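Local coordinates for protein CyaB (Pseudomonas aeruginosa, PDB 3R5G) that probably works as an adenylyl cyclase, making cyclic AMP from ATP, the chain being the catalytic domain of a longer membrane protein, at residues G152-S157 with Y188-S193. Sequence-based numbering, arbitrary orientation.
Sequences GEILIS and YQVVDS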
# COMPACT_ATOMS: atom_id res chain seq x y z
N GLY A 152 8.19 -17.04 -1.91
CA GLY A 152 7.64 -18.36 -1.97
C GLY A 152 6.87 -18.84 -0.77
O GLY A 152 6.43 -20.02 -0.79
N GLU A 153 6.73 -17.99 0.21
CA GLU A 153 6.15 -18.40 1.51
C GLU A 153 4.76 -17.77 1.63
O GLU A 153 4.48 -16.65 1.06
CB GLU A 153 7.04 -17.79 2.59
CG GLU A 153 6.80 -18.19 3.98
CD GLU A 153 7.99 -17.72 4.86
OE1 GLU A 153 8.26 -16.55 4.97
OE2 GLU A 153 8.66 -18.58 5.46
N ILE A 154 3.88 -18.51 2.28
CA ILE A 154 2.62 -17.99 2.69
C ILE A 154 2.66 -17.99 4.20
O ILE A 154 2.65 -19.08 4.89
CB ILE A 154 1.49 -18.94 2.26
CG1 ILE A 154 1.51 -19.04 0.79
CG2 ILE A 154 0.13 -18.38 2.74
CD1 ILE A 154 0.47 -20.08 0.18
N LEU A 155 2.60 -16.81 4.75
CA LEU A 155 2.63 -16.67 6.23
C LEU A 155 1.27 -16.35 6.76
O LEU A 155 0.58 -15.43 6.19
CB LEU A 155 3.56 -15.55 6.72
CG LEU A 155 5.05 -15.78 6.53
CD1 LEU A 155 5.84 -14.71 7.32
CD2 LEU A 155 5.40 -17.12 7.16
N ILE A 156 0.76 -16.99 7.81
CA ILE A 156 -0.53 -16.70 8.35
C ILE A 156 -0.40 -16.50 9.86
O ILE A 156 0.59 -16.97 10.50
CB ILE A 156 -1.48 -17.92 8.10
CG1 ILE A 156 -1.09 -19.23 8.83
CG2 ILE A 156 -1.55 -18.15 6.60
CD1 ILE A 156 -2.15 -20.35 8.77
N SER A 157 -1.35 -15.84 10.45
CA SER A 157 -1.42 -15.64 11.91
C SER A 157 -2.05 -16.82 12.57
O SER A 157 -2.59 -17.77 11.98
CB SER A 157 -2.20 -14.37 12.15
OG SER A 157 -3.58 -14.66 11.80
N TYR A 188 2.76 -18.87 11.10
CA TYR A 188 2.95 -20.21 10.52
C TYR A 188 3.12 -20.16 9.04
O TYR A 188 2.65 -19.15 8.43
CB TYR A 188 1.64 -21.03 10.75
CG TYR A 188 1.21 -21.21 12.20
CD1 TYR A 188 0.54 -20.16 12.82
CD2 TYR A 188 1.55 -22.37 12.92
CE1 TYR A 188 0.20 -20.27 14.20
CE2 TYR A 188 1.22 -22.48 14.28
CZ TYR A 188 0.52 -21.42 14.86
OH TYR A 188 0.16 -21.54 16.22
N GLN A 189 3.87 -21.06 8.47
CA GLN A 189 4.03 -21.22 7.02
C GLN A 189 2.97 -22.22 6.59
O GLN A 189 2.69 -23.21 7.28
CB GLN A 189 5.41 -21.82 6.70
CG GLN A 189 6.54 -20.92 6.99
CD GLN A 189 7.87 -21.68 6.97
OE1 GLN A 189 7.97 -22.80 7.49
NE2 GLN A 189 8.88 -21.01 6.47
N VAL A 190 2.36 -21.99 5.40
CA VAL A 190 1.43 -22.93 4.83
C VAL A 190 2.15 -23.80 3.82
O VAL A 190 2.95 -23.31 2.98
CB VAL A 190 0.30 -22.09 4.10
CG1 VAL A 190 -0.58 -23.08 3.33
CG2 VAL A 190 -0.57 -21.47 5.09
N VAL A 191 1.96 -25.11 3.98
CA VAL A 191 2.70 -26.12 3.22
C VAL A 191 1.68 -26.91 2.37
O VAL A 191 0.63 -27.32 2.86
CB VAL A 191 3.42 -27.07 4.18
CG1 VAL A 191 4.08 -28.24 3.47
CG2 VAL A 191 4.44 -26.28 4.94
N ASP A 192 1.97 -27.07 1.11
CA ASP A 192 1.04 -27.77 0.24
C ASP A 192 0.96 -29.18 0.63
O ASP A 192 1.97 -29.81 1.06
CB ASP A 192 1.65 -27.74 -1.15
CG ASP A 192 1.52 -26.35 -1.80
OD1 ASP A 192 1.12 -25.39 -1.12
OD2 ASP A 192 1.77 -26.24 -3.03
N SER A 193 -0.19 -29.78 0.51
CA SER A 193 -0.36 -31.18 0.88
C SER A 193 -1.43 -31.83 0.03
O SER A 193 -2.04 -31.14 -0.90
CB SER A 193 -0.68 -31.36 2.39
OG SER A 193 -1.92 -30.79 2.82
O HOH W 1 4.73 -21.28 2.99
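I156 and Y188 form a hydrogen-bonded antiparallel pair that joins strand 154-157 to strand 185-190 in the mixed sheet of the class III nucleotide cyclase catalytic domain. Strand 154-157 also runs parallel to strand 109-116, and strand 185-190 continues the sheet to strand 170-176.

Two backbone bonds close the I156-Y188 pair, I156 N to Y188 O and Y188 N to I156 O, both 2.9 Å. A third runs from V190 N to I154 O (3.0 Å), and between them L155 and Q189 form the non-hydrogen-bonded pair. There the L155 and Q189 CA-H groups make CA-H...O contacts with Y188 O and I154 O, respectively. At I154 and V190 the second link runs through a water, which accepts from I154 N and donates to V190 O, an oxygen also bonded by R89 of helix 74-100.

I156 and Y188 share one face of the sheet, and I154 and V190 pack on the same side. I154 and V190 meet at their branch points, CB to CB 3.8 Å, beside helix 74-100, while the I156 and V190 side chains cross at about a right angle, touching through their CG2 methyls. With I156 CG1 lodged between backbone N and carbonyl carbon (chi1 65°), this branch lies against Y188 CB at 3.8 Å. The Y188 ring has I156 O at its edge; it stacks with Y161, and its hydroxyl bonds to H158.

L155 and Q189 lie side by side on the other face, L155 CD2 4.0 Å from Q189 CG. The extended chains of E153 and Q189 bring their polar ends together, with the carboxylate and amide planes turned 53° apart. K173 forms a salt bridge to E153 OE2, which probably favours the charged carboxylate. The same oxygen takes the amide N-H on its anti lone pair: Q189 NE2 to E153 OE2 is 2.6 Å, nearly straight at 173°, with OE2 in the amide plane.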